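Local atomic coordinates of putative diguanylate cyclase (GGDEF) with PAS/PAC domain (Rhodopseudomonas palustris, PDB entry 3LIF), a protein that probably makes cyclic di-GMP from two GTP molecules through its GGDEF domain, the part described here being its extracellular sensor domain of PDC fold. Residues A[222-227]-A[231-236]; A[40-45]-A[73-78]; A[8-13]-A[238-243]; A[116-121]-A[127-132]. All coordinates share one frame; numbering follows the deposited sequence.

Contact 1: A[222-227]-A[231-236]; sequences LAYRRV and PLVVTV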
loop_
_atom_site.group_PDB
_atom_site.type_symbol
_atom_site.label_atom_id
_atom_site.label_comp_id
_atom_site.label_asym_id
_atom_site.label_seq_id
_atom_site.Cartn_x
_atom_site.Cartn_y
_atom_site.Cartn_z
ATOM N N LEU A 222 -3.758 -21.059 0.457
ATOM C CA LEU A 222 -3.265 -19.699 0.520
ATOM C C LEU A 222 -1.778 -19.654 0.885
ATOM O O LEU A 222 -1.254 -20.335 1.852
ATOM C CB LEU A 222 -4.057 -18.916 1.576
ATOM C CG LEU A 222 -3.678 -17.440 1.886
ATOM C CD1 LEU A 222 -4.869 -16.708 2.416
ATOM C CD2 LEU A 222 -2.496 -17.311 2.839
ATOM N N ALA A 223 -1.068 -18.851 0.123
ATOM C CA ALA A 223 0.311 -18.612 0.467
ATOM C C ALA A 223 0.387 -17.117 0.807
ATOM O O ALA A 223 -0.256 -16.285 0.132
ATOM C CB ALA A 223 1.194 -18.936 -0.699
ATOM N N TYR A 224 1.151 -16.797 1.855
ATOM C CA TYR A 224 1.369 -15.432 2.277
ATOM C C TYR A 224 2.813 -15.219 2.604
ATOM O O TYR A 224 3.531 -16.146 2.965
ATOM C CB TYR A 224 0.596 -15.133 3.539
ATOM C CG TYR A 224 1.166 -15.805 4.766
ATOM C CD1 TYR A 224 2.193 -15.205 5.474
ATOM C CD2 TYR A 224 0.680 -17.083 5.219
ATOM C CE1 TYR A 224 2.719 -15.797 6.625
ATOM C CE2 TYR A 224 1.181 -17.694 6.359
ATOM C CZ TYR A 224 2.214 -17.033 7.056
ATOM O OH TYR A 224 2.776 -17.551 8.188
ATOM N N ARG A 225 3.207 -13.963 2.539
ATOM C CA ARG A 225 4.558 -13.541 2.847
ATOM C C ARG A 225 4.661 -12.052 3.288
ATOM O O ARG A 225 4.165 -11.137 2.604
ATOM C CB ARG A 225 5.456 -13.782 1.617
ATOM C CG ARG A 225 6.914 -13.485 1.885
ATOM C CD ARG A 225 7.737 -13.631 0.664
ATOM N NE ARG A 225 7.471 -14.918 0.013
ATOM C CZ ARG A 225 8.200 -16.031 0.186
ATOM N NH1 ARG A 225 9.250 -16.039 0.991
ATOM N NH2 ARG A 225 7.875 -17.137 -0.455
ATOM N N ARG A 226 5.302 -11.811 4.430
ATOM C CA ARG A 226 5.620 -10.425 4.834
ATOM C C ARG A 226 6.364 -9.762 3.707
ATOM O O ARG A 226 7.236 -10.385 3.096
ATOM C CB ARG A 226 6.495 -10.361 6.063
ATOM C CG ARG A 226 5.700 -10.634 7.281
ATOM C CD ARG A 226 6.384 -10.082 8.522
ATOM N NE ARG A 226 5.710 -10.558 9.732
ATOM C CZ ARG A 226 4.660 -9.965 10.313
ATOM N NH1 ARG A 226 4.157 -10.500 11.391
ATOM N NH2 ARG A 226 4.106 -8.866 9.835
ATOM N N VAL A 227 6.012 -8.511 3.436
ATOM C CA VAL A 227 6.668 -7.730 2.442
ATOM C C VAL A 227 7.972 -7.112 3.006
ATOM O O VAL A 227 8.018 -6.330 3.946
ATOM C CB VAL A 227 5.740 -6.627 1.973
ATOM C CG1 VAL A 227 6.535 -5.507 1.202
ATOM C CG2 VAL A 227 4.600 -7.210 1.215
ATOM N N PRO A 231 5.668 -2.514 6.566
ATOM C CA PRO A 231 4.702 -3.366 7.299
ATOM C C PRO A 231 3.484 -3.816 6.431
ATOM O O PRO A 231 2.326 -3.462 6.724
ATOM C CB PRO A 231 4.225 -2.452 8.415
ATOM C CG PRO A 231 4.299 -1.026 7.798
ATOM C CD PRO A 231 5.499 -1.069 6.853
ATOM N N LEU A 232 3.748 -4.566 5.364
ATOM C CA LEU A 232 2.694 -5.048 4.465
ATOM C C LEU A 232 2.790 -6.583 4.380
ATOM O O LEU A 232 3.836 -7.142 4.668
ATOM C CB LEU A 232 2.885 -4.423 3.086
ATOM C CG LEU A 232 2.875 -2.895 3.115
ATOM C CD1 LEU A 232 3.168 -2.285 1.744
ATOM C CD2 LEU A 232 1.507 -2.394 3.598
ATOM N N VAL A 233 1.725 -7.256 3.993
ATOM C CA VAL A 233 1.773 -8.689 3.751
ATOM C C VAL A 233 1.128 -8.921 2.395
ATOM O O VAL A 233 0.231 -8.189 2.016
ATOM C CB VAL A 233 0.924 -9.414 4.784
ATOM C CG1 VAL A 233 1.102 -10.936 4.678
ATOM C CG2 VAL A 233 1.318 -8.936 6.149
ATOM N N VAL A 234 1.557 -9.920 1.644
ATOM C CA VAL A 234 0.815 -10.213 0.415
ATOM C C VAL A 234 0.259 -11.586 0.589
ATOM O O VAL A 234 0.883 -12.412 1.286
ATOM C CB VAL A 234 1.717 -10.249 -0.807
ATOM C CG1 VAL A 234 2.133 -8.847 -1.189
ATOM C CG2 VAL A 234 2.958 -11.115 -0.508
ATOM N N THR A 235 -0.892 -11.860 -0.021
ATOM C CA THR A 235 -1.397 -13.236 -0.016
ATOM C C THR A 235 -1.821 -13.635 -1.421
ATOM O O THR A 235 -2.313 -12.781 -2.130
ATOM C CB THR A 235 -2.608 -13.364 0.892
ATOM O OG1 THR A 235 -3.706 -12.617 0.338
ATOM C CG2 THR A 235 -2.297 -12.864 2.328
ATOM N N VAL A 236 -1.610 -14.904 -1.825
ATOM C CA VAL A 236 -2.162 -15.481 -3.076
ATOM C C VAL A 236 -2.950 -16.691 -2.697
ATOM O O VAL A 236 -2.454 -17.527 -1.952
ATOM C CB VAL A 236 -1.121 -16.182 -3.971
ATOM C CG1 VAL A 236 -1.402 -15.881 -5.398
ATOM C CG2 VAL A 236 0.261 -15.841 -3.649
#

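Contact 2: A[40-45]-A[73-78]; sequences DDIVSF and VAILDA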
loop_
_atom_site.group_PDB
_atom_site.type_symbol
_atom_site.label_atom_id
_atom_site.label_comp_id
_atom_site.label_asym_id
_atom_site.label_seq_id
_atom_site.Cartn_x
_atom_site.Cartn_y
_atom_site.Cartn_z
ATOM N N ASP A 40 11.407 11.424 -1.065
ATOM C CA ASP A 40 12.734 11.898 -0.686
ATOM C C ASP A 40 13.313 13.030 -1.589
ATOM O O ASP A 40 13.799 14.052 -1.118
ATOM C CB ASP A 40 13.668 10.729 -0.469
ATOM C CG ASP A 40 14.495 10.951 0.695
ATOM O OD1 ASP A 40 14.588 12.170 0.982
ATOM O OD2 ASP A 40 15.002 9.991 1.340
ATOM N N ASP A 41 13.191 12.903 -2.901
ATOM C CA ASP A 41 13.580 14.044 -3.732
ATOM C C ASP A 41 12.859 15.252 -3.117
ATOM O O ASP A 41 13.415 16.344 -3.040
ATOM C CB ASP A 41 13.174 13.894 -5.217
ATOM C CG ASP A 41 14.146 13.032 -6.027
ATOM O OD1 ASP A 41 15.201 12.646 -5.465
ATOM O OD2 ASP A 41 13.838 12.742 -7.216
ATOM N N ILE A 42 11.618 15.076 -2.667
ATOM C CA ILE A 42 10.876 16.248 -2.257
ATOM C C ILE A 42 11.341 16.720 -0.879
ATOM O O ILE A 42 11.499 17.906 -0.675
ATOM C CB ILE A 42 9.376 16.010 -2.298
ATOM C CG1 ILE A 42 8.940 15.720 -3.735
ATOM C CG2 ILE A 42 8.610 17.197 -1.675
ATOM C CD1 ILE A 42 7.579 15.104 -3.799
ATOM N N VAL A 43 11.601 15.817 0.051
ATOM C CA VAL A 43 12.109 16.296 1.284
ATOM C C VAL A 43 13.212 17.267 0.960
ATOM O O VAL A 43 13.277 18.347 1.548
ATOM C CB VAL A 43 12.610 15.204 2.216
ATOM C CG1 VAL A 43 13.566 15.757 3.258
ATOM C CG2 VAL A 43 11.449 14.603 2.911
ATOM N N SER A 44 14.050 16.922 -0.016
ATOM C CA SER A 44 15.269 17.724 -0.308
ATOM C C SER A 44 14.958 19.023 -0.988
ATOM O O SER A 44 15.398 20.065 -0.551
ATOM C CB SER A 44 16.323 16.934 -1.080
ATOM O OG SER A 44 16.954 16.039 -0.173
ATOM N N PHE A 45 14.204 18.987 -2.057
ATOM C CA PHE A 45 13.808 20.251 -2.615
ATOM C C PHE A 45 13.350 21.223 -1.467
ATOM O O PHE A 45 14.125 22.109 -1.069
ATOM C CB PHE A 45 12.726 20.032 -3.609
ATOM C CG PHE A 45 12.492 21.173 -4.465
ATOM C CD1 PHE A 45 13.381 21.478 -5.468
ATOM C CD2 PHE A 45 11.365 21.957 -4.290
ATOM C CE1 PHE A 45 13.146 22.569 -6.332
ATOM C CE2 PHE A 45 11.103 23.062 -5.131
ATOM C CZ PHE A 45 12.002 23.372 -6.162
ATOM N N VAL A 73 0.110 14.183 -5.092
ATOM C CA VAL A 73 1.114 14.530 -4.070
ATOM C C VAL A 73 0.831 15.906 -3.447
ATOM O O VAL A 73 0.429 16.878 -4.138
ATOM C CB VAL A 73 2.527 14.604 -4.698
ATOM C CG1 VAL A 73 3.574 14.880 -3.628
ATOM C CG2 VAL A 73 2.801 13.316 -5.427
ATOM N N ALA A 74 1.048 16.045 -2.156
ATOM C CA ALA A 74 0.791 17.350 -1.657
ATOM C C ALA A 74 1.760 17.671 -0.547
ATOM O O ALA A 74 2.387 16.758 0.015
ATOM C CB ALA A 74 -0.672 17.543 -1.250
ATOM N N ILE A 75 1.885 18.991 -0.300
ATOM C CA ILE A 75 2.647 19.531 0.777
ATOM C C ILE A 75 1.753 20.206 1.828
ATOM O O ILE A 75 0.792 20.908 1.481
ATOM C CB ILE A 75 3.569 20.580 0.248
ATOM C CG1 ILE A 75 4.230 20.052 -1.020
ATOM C CG2 ILE A 75 4.621 20.930 1.356
ATOM C CD1 ILE A 75 5.462 19.176 -0.752
ATOM N N LEU A 76 2.095 19.977 3.089
ATOM C CA LEU A 76 1.524 20.644 4.228
ATOM C C LEU A 76 2.666 21.294 4.985
ATOM O O LEU A 76 3.734 20.622 5.200
ATOM C CB LEU A 76 0.904 19.624 5.188
ATOM C CG LEU A 76 -0.257 18.715 4.782
ATOM C CD1 LEU A 76 -0.747 17.970 6.026
ATOM C CD2 LEU A 76 -1.411 19.419 4.050
ATOM N N ASP A 77 2.469 22.543 5.439
ATOM C CA ASP A 77 3.496 23.199 6.268
ATOM C C ASP A 77 3.223 22.888 7.700
ATOM O O ASP A 77 2.627 21.885 7.996
ATOM C CB ASP A 77 3.328 24.697 6.166
ATOM C CG ASP A 77 1.908 25.196 6.639
ATOM O OD1 ASP A 77 1.203 24.600 7.551
ATOM O OD2 ASP A 77 1.512 26.241 6.062
ATOM N N ALA A 78 3.809 23.612 8.630
ATOM C CA ALA A 78 4.518 23.014 9.696
ATOM C C ALA A 78 3.239 23.107 10.648
ATOM O O ALA A 78 3.159 22.496 11.731
ATOM C CB ALA A 78 5.617 23.891 10.192
#

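Contact 3: A[8-13]-A[238-243]; sequences IALAQS and RTEDSV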
loop_
_atom_site.group_PDB
_atom_site.type_symbol
_atom_site.label_atom_id
_atom_site.label_comp_id
_atom_site.label_asym_id
_atom_site.label_seq_id
_atom_site.Cartn_x
_atom_site.Cartn_y
_atom_site.Cartn_z
ATOM N N ILE A 8 1.808 -35.209 -5.959
ATOM C CA ILE A 8 2.863 -34.545 -6.705
ATOM C C ILE A 8 2.375 -33.191 -7.221
ATOM O O ILE A 8 3.119 -32.211 -7.266
ATOM C CB ILE A 8 3.307 -35.387 -7.908
ATOM C CG1 ILE A 8 3.941 -36.728 -7.451
ATOM C CG2 ILE A 8 4.234 -34.582 -8.823
ATOM C CD1 ILE A 8 3.095 -38.055 -7.828
ATOM N N ALA A 9 1.117 -33.142 -7.616
ATOM C CA ALA A 9 0.647 -31.973 -8.304
ATOM C C ALA A 9 0.379 -30.904 -7.262
ATOM O O ALA A 9 0.482 -29.701 -7.544
ATOM C CB ALA A 9 -0.618 -32.278 -9.088
ATOM N N LEU A 10 0.002 -31.338 -6.064
ATOM C CA LEU A 10 -0.248 -30.391 -5.004
ATOM C C LEU A 10 1.101 -29.816 -4.555
ATOM O O LEU A 10 1.234 -28.634 -4.311
ATOM C CB LEU A 10 -1.092 -31.005 -3.889
ATOM C CG LEU A 10 -2.606 -30.931 -4.199
ATOM C CD1 LEU A 10 -3.544 -31.639 -3.164
ATOM C CD2 LEU A 10 -3.118 -29.497 -4.388
ATOM N N ALA A 11 2.134 -30.626 -4.562
ATOM C CA ALA A 11 3.431 -30.137 -4.133
ATOM C C ALA A 11 4.001 -29.097 -5.060
ATOM O O ALA A 11 4.697 -28.193 -4.605
ATOM C CB ALA A 11 4.406 -31.264 -3.965
ATOM N N GLN A 12 3.746 -29.214 -6.352
ATOM C CA GLN A 12 4.294 -28.254 -7.276
ATOM C C GLN A 12 3.423 -27.040 -7.238
ATOM O O GLN A 12 3.842 -25.917 -7.537
ATOM C CB GLN A 12 4.271 -28.777 -8.710
ATOM C CG GLN A 12 4.633 -30.239 -8.838
ATOM C CD GLN A 12 4.820 -30.668 -10.304
ATOM O OE1 GLN A 12 3.871 -30.615 -11.140
ATOM N NE2 GLN A 12 6.045 -31.097 -10.622
ATOM N N SER A 13 2.171 -27.248 -6.919
ATOM C CA SER A 13 1.343 -26.101 -6.860
ATOM C C SER A 13 1.791 -25.241 -5.631
ATOM O O SER A 13 2.018 -24.032 -5.767
ATOM C CB SER A 13 -0.104 -26.510 -6.802
ATOM O OG SER A 13 -0.793 -25.431 -6.235
ATOM N N ARG A 238 -5.847 -19.890 -4.281
ATOM C CA ARG A 238 -6.658 -20.546 -5.321
ATOM C C ARG A 238 -7.509 -21.670 -4.758
ATOM O O ARG A 238 -7.090 -22.356 -3.843
ATOM C CB ARG A 238 -5.808 -21.036 -6.521
ATOM C CG ARG A 238 -4.786 -22.137 -6.302
ATOM C CD ARG A 238 -4.444 -22.909 -7.645
ATOM N NE ARG A 238 -3.553 -22.212 -8.613
ATOM C CZ ARG A 238 -2.229 -22.459 -8.782
ATOM N NH1 ARG A 238 -1.581 -23.384 -8.078
ATOM N NH2 ARG A 238 -1.511 -21.781 -9.662
ATOM N N THR A 239 -8.721 -21.833 -5.283
ATOM C CA THR A 239 -9.517 -23.015 -4.974
ATOM C C THR A 239 -8.744 -24.186 -5.493
ATOM O O THR A 239 -8.015 -24.077 -6.466
ATOM C CB THR A 239 -10.941 -23.009 -5.601
ATOM O OG1 THR A 239 -10.863 -22.585 -6.949
ATOM C CG2 THR A 239 -11.847 -22.037 -4.905
ATOM N N GLU A 240 -8.880 -25.308 -4.802
ATOM C CA GLU A 240 -8.152 -26.506 -5.171
ATOM C C GLU A 240 -8.661 -27.161 -6.446
ATOM O O GLU A 240 -7.862 -27.465 -7.336
ATOM C CB GLU A 240 -8.242 -27.564 -4.098
ATOM C CG GLU A 240 -7.934 -28.908 -4.723
ATOM C CD GLU A 240 -7.753 -29.998 -3.705
ATOM O OE1 GLU A 240 -7.694 -29.674 -2.484
ATOM O OE2 GLU A 240 -7.665 -31.176 -4.130
ATOM N N ASP A 241 -9.979 -27.396 -6.512
ATOM C CA ASP A 241 -10.581 -28.183 -7.616
ATOM C C ASP A 241 -11.247 -29.545 -7.158
ATOM O O ASP A 241 -10.588 -30.406 -6.545
ATOM C CB ASP A 241 -9.526 -28.453 -8.729
ATOM C CG ASP A 241 -9.168 -27.205 -9.550
ATOM O OD1 ASP A 241 -9.255 -26.053 -9.075
ATOM O OD2 ASP A 241 -8.772 -27.393 -10.707
ATOM N N SER A 242 -12.537 -29.749 -7.473
ATOM C CA SER A 242 -13.209 -31.061 -7.216
ATOM C C SER A 242 -14.613 -31.293 -7.837
ATOM O O SER A 242 -14.786 -31.361 -9.076
ATOM C CB SER A 242 -13.286 -31.346 -5.709
ATOM O OG SER A 242 -12.013 -31.248 -5.099
ATOM N N VAL A 243 -15.606 -31.419 -6.945
ATOM C CA VAL A 243 -16.920 -32.024 -7.285
ATOM C C VAL A 243 -17.630 -32.542 -6.004
ATOM O O VAL A 243 -17.283 -33.607 -5.505
ATOM C CB VAL A 243 -16.772 -33.201 -8.353
ATOM C CG1 VAL A 243 -17.895 -34.247 -8.196
ATOM C CG2 VAL A 243 -16.663 -32.638 -9.806
#

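Contact 4: A[116-121]-A[127-132]; sequences GPIQSR and VFVVSR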
loop_
_atom_site.group_PDB
_atom_site.type_symbol
_atom_site.label_atom_id
_atom_site.label_comp_id
_atom_site.label_asym_id
_atom_site.label_seq_id
_atom_site.Cartn_x
_atom_site.Cartn_y
_atom_site.Cartn_z
ATOM N N GLY A 116 -3.960 4.791 6.575
ATOM C CA GLY A 116 -5.225 4.450 5.869
ATOM C C GLY A 116 -6.098 3.494 6.653
ATOM O O GLY A 116 -5.618 2.857 7.579
ATOM N N PRO A 117 -7.356 3.363 6.253
ATOM C CA PRO A 117 -7.867 4.092 5.097
ATOM C C PRO A 117 -8.406 5.462 5.527
ATOM O O PRO A 117 -8.932 5.574 6.613
ATOM C CB PRO A 117 -9.037 3.226 4.622
ATOM C CG PRO A 117 -9.450 2.399 5.859
ATOM C CD PRO A 117 -8.386 2.525 6.891
ATOM N N ILE A 118 -8.249 6.491 4.697
ATOM C CA ILE A 118 -8.837 7.787 4.996
ATOM C C ILE A 118 -9.516 8.322 3.760
ATOM O O ILE A 118 -9.301 7.865 2.614
ATOM C CB ILE A 118 -7.811 8.823 5.441
ATOM C CG1 ILE A 118 -6.764 9.066 4.312
ATOM C CG2 ILE A 118 -7.211 8.454 6.818
ATOM C CD1 ILE A 118 -5.424 9.799 4.797
ATOM N N GLN A 119 -10.389 9.286 3.996
ATOM C CA GLN A 119 -11.138 9.803 2.889
ATOM C C GLN A 119 -10.370 11.011 2.347
ATOM O O GLN A 119 -10.240 12.030 3.031
ATOM C CB GLN A 119 -12.546 10.117 3.312
ATOM C CG GLN A 119 -13.318 10.536 2.116
ATOM C CD GLN A 119 -14.754 10.840 2.419
ATOM O OE1 GLN A 119 -15.583 10.893 1.512
ATOM N NE2 GLN A 119 -15.074 11.019 3.692
ATOM N N SER A 120 -9.788 10.854 1.160
ATOM C CA SER A 120 -8.812 11.795 0.677
ATOM C C SER A 120 -9.375 13.197 0.675
ATOM O O SER A 120 -10.362 13.457 -0.000
ATOM C CB SER A 120 -8.435 11.433 -0.758
ATOM O OG SER A 120 -8.004 12.555 -1.532
ATOM N N ARG A 121 -8.727 14.105 1.395
ATOM C CA ARG A 121 -9.039 15.541 1.311
ATOM C C ARG A 121 -8.722 16.193 -0.038
ATOM O O ARG A 121 -8.812 17.416 -0.126
ATOM C CB ARG A 121 -8.279 16.328 2.369
ATOM C CG ARG A 121 -8.445 15.845 3.806
ATOM C CD ARG A 121 -9.617 16.479 4.516
ATOM N NE ARG A 121 -9.993 15.913 5.814
ATOM C CZ ARG A 121 -9.363 16.137 6.971
ATOM N NH1 ARG A 121 -8.281 16.875 7.045
ATOM N NH2 ARG A 121 -9.805 15.603 8.083
ATOM N N VAL A 127 -8.816 5.986 0.505
ATOM C CA VAL A 127 -7.546 5.549 -0.027
ATOM C C VAL A 127 -6.596 5.304 1.088
ATOM O O VAL A 127 -6.876 5.601 2.241
ATOM C CB VAL A 127 -6.930 6.634 -0.892
ATOM C CG1 VAL A 127 -7.862 6.993 -2.034
ATOM C CG2 VAL A 127 -6.651 7.860 -0.067
ATOM N N PHE A 128 -5.476 4.710 0.743
ATOM C CA PHE A 128 -4.310 4.716 1.605
ATOM C C PHE A 128 -3.287 5.714 1.062
ATOM O O PHE A 128 -3.273 6.070 -0.134
ATOM C CB PHE A 128 -3.665 3.342 1.664
ATOM C CG PHE A 128 -4.410 2.390 2.495
ATOM C CD1 PHE A 128 -5.596 1.854 2.031
ATOM C CD2 PHE A 128 -3.937 2.067 3.774
ATOM C CE1 PHE A 128 -6.312 0.983 2.817
ATOM C CE2 PHE A 128 -4.622 1.191 4.594
ATOM C CZ PHE A 128 -5.830 0.645 4.123
ATOM N N VAL A 129 -2.379 6.097 1.938
ATOM C CA VAL A 129 -1.563 7.223 1.661
ATOM C C VAL A 129 -0.224 6.976 2.295
ATOM O O VAL A 129 -0.121 6.218 3.286
ATOM C CB VAL A 129 -2.267 8.466 2.270
ATOM C CG1 VAL A 129 -1.392 9.224 3.269
ATOM C CG2 VAL A 129 -2.816 9.290 1.207
ATOM N N VAL A 130 0.785 7.665 1.779
ATOM C CA VAL A 130 2.165 7.417 2.161
ATOM C C VAL A 130 2.755 8.818 2.411
ATOM O O VAL A 130 2.319 9.812 1.740
ATOM C CB VAL A 130 2.816 6.705 0.935
ATOM C CG1 VAL A 130 3.429 7.705 -0.091
ATOM C CG2 VAL A 130 3.734 5.607 1.337
ATOM N N SER A 131 3.667 8.962 3.383
ATOM C CA SER A 131 4.075 10.315 3.750
ATOM C C SER A 131 5.450 10.422 4.408
ATOM O O SER A 131 5.929 9.490 5.070
ATOM C CB SER A 131 2.993 10.965 4.670
ATOM O OG SER A 131 3.042 10.470 6.013
ATOM N N ARG A 132 6.068 11.597 4.261
ATOM C CA ARG A 132 7.407 11.844 4.843
ATOM C C ARG A 132 7.502 13.192 5.557
ATOM O O ARG A 132 6.959 14.206 5.082
ATOM C CB ARG A 132 8.556 11.616 3.794
ATOM C CG ARG A 132 9.265 10.271 4.017
ATOM C CD ARG A 132 10.196 9.766 2.867
ATOM N NE ARG A 132 11.595 10.020 3.230
ATOM C CZ ARG A 132 11.881 10.404 4.457
ATOM N NH1 ARG A 132 10.858 10.508 5.321
ATOM N NH2 ARG A 132 13.124 10.646 4.826
#

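Contact 1: A[222-227]-A[231-236]
Ala223, Arg225 and Val227 pair with Val236, Val234 and Leu232 in an antiparallel beta hairpin, two neighbouring strands of the second five-stranded sheet of this PDC-fold sensor domain. The short strand segments run at 164° to each other, about 4.7 Å apart between their axes. Five backbone hydrogen bonds hold them. Ala223 and Val236 exchange a reciprocal pair, Ala223 N to Val236 O and Val236 N to Ala223 O, each 2.8 Å; Arg225 and Val234 repeat this two residues further along, and the bond from Val227 N to Leu232 O closes the ladder beside the turn. That last donor stands above the carbonyl plane of Leu232. Between these rungs, Tyr224 faces Thr235 and Arg226 faces Val233 as non-hydrogen-bonded pairs.

Side chains alternate between two faces. On the face with Thr235, Tyr224 CB rests 3.9 Å from Thr235 CG2, while CG sits between the backbone N and the carbonyl carbon (chi1 72°), carrying the ring away from strand 232-236. The ring packs on helix 195-203, its OH is hydrogen-bonded to Ser204 O, and a bound citrate, probably from the crystallisation liquor, lies about 4 Å from the side chain. On the other face Arg225 leads away toward helix 5-47, where NE meets Ser21 OG and NH2 meets Arg18 O.

Apolar packing also gathers near the turn, under the same long helix. There a single methyl, Val227 CG2, lies 3.8 Å from Leu232 CB and 3.8 Å from Val234 CG1.

Contact 2: A[40-45]-A[73-78]
Ile42 lies over Ile75 with their CA atoms 9.4 Å apart, the spacing of a helix laid on a sheet: one turn of helix 5-47 rests on the last part of strand 70-76, and no hydrogen bond passes between the two segments.

The joining is done by three aliphatic side chains. Ile42 is the one helix residue of the segment that touches the strand, and its two branches divide the work. Its long arm is extended, with CD1 reaching down to 4.0 Å from Val73 CG1, so that Ile42 and Val73 meet tip to tip. Its short branch, the methyl CG2, takes Ile75 instead and comes to 3.8 Å from Ile75 CD1; these two side chains cross at a slant rather than end on. Ile75 does not start out pointing at the helix. Its arm is folded at the second torsion (chi2 -84°), which swings CD1 back under Ile42.

Both strand residues therefore reach the same isoleucine, from positions two apart on one side of the strand, while Ala74 between them turns the other way. Val145 of the adjoining strand 141-149 touches all three side chains, and Leu134 of strand 126-135 adds to the packing on Ile75. The strand itself is held by its neighbours, with backbone hydrogen bonds between Ala74 and Val146 and between Ile75 and Thr83. All three side chains are buried, and the contact is purely one of apolar packing. A long N-terminal helix packed on the sheet of the first, probably membrane-distal, PDC unit is consistent with the double PDC sensor fold.

Contact 3: A[8-13]-A[238-243]
Where the long N-terminal helix runs beside the end of the last strand of the PDC fold, Ser13 on helix 5-47 meets Arg238 on strand 232-239. The one hydrogen bond between the segments goes from Arg238 NH1 to Ser13 OG, 2.9 Å long but weak, because the N-H is bent well off the line at 115°. The serine oxygen lies at the edge of the guanidinium, in its plane, so it meets the group as an acceptor for an N-H and not over a face. Two features bring the partners together: Ser13 points its CB toward the strand segment, and the arginine chain is bent at its third torsion (chi3 76°), which turns the guanidinium to the helix. NH2 of the same group has a second, long and weak partner in Glu16 OE1, about one helical turn further along. Arg238 also packs on Leu163.

Further along the chain, the contact thins out to a loose approach of Leu10 CD1 to Glu240 OE2, 4.3 Å apart, with no polar bond between them. Both residues lie near the surface, and Glu240 also leans on Tyr221 of the next strand. Here segments near the two ends of the chain approach each other, probably on the side facing the membrane, as expected for an extracellular PDC sensor domain that probably sits between two transmembrane helices.

Contact 4: A[116-121]-A[127-132]
Phe128 lays its ring against the backbone of Gly116 and Pro117: CE2 is 3.4 Å from Gly116 C, and Pro117 CA sits above one face, offset toward the rim. Pro117 CB adds an apolar touch on Phe128 CE1 at 4.0 Å. With CG anti to the carbonyl carbon (chi1 -75°), the ring leans back over the neighbouring strand. A side chain on Gly116 would run into this ring, and the peptide bond from Gly116 to Pro117 is cis, turning the chain at a corner. Replacing Phe128 by an alanine would probably leave that corner without its cover, opening a gap beside Gly116 and Pro117.

Just past the corner, Ile118 and Val127 form an antiparallel hydrogen-bonded pair. Ile118 N gives a bond to Val127 O (3.0 Å) and Val127 N returns one to Ile118 O (2.9 Å), both fairly straight. Ile118 then reaches along the sheet, its CD1 4.3 Å from Val129 CB, while Val127 CG2 lies 4.1 Å from Ser120 CB.

Further out, the OG of Ser120 is hydrogen-bonded to the backbone N atoms of Thr122 and Ser123, which fixes the start of the hairpin loop. Gly116 O accepts from Arg177 NH1 and the Phe128 side chain touches Thr187, so the corner also meets the second half of the domain. On its other side, the Phe128 backbone is hydrogen-bonded to Ile149 of strand 141-149. Backbone pairing resumes beyond the corner, Val129 with Thr115 and Ser131 with Leu113; at the corner itself the polar ladder gives way to apolar packing of the ring on Gly116 and Pro117.

How the contacts relate
Contacts 1 and 2 are buried, contact 4 is partly so, and contact 3 lies at the surface. Contacts 1 and 4 are hairpins of two different sheets, the first with a regular ladder and the second interrupted by a corner; contact 4 shares its sheet with contact 2, and contact 1 shares strand 232-239 with contact 3. Helix 5-47 takes part in contacts 2 and 3, whose centres are 48 Å apart, so it spans both halves. At the buried end it contributes methyl groups, at the exposed end a polar hydroxyl. Contacts 2 and 4 touch where Val43 packs on Arg132, with the Asp40 carboxylate also close to that arginine.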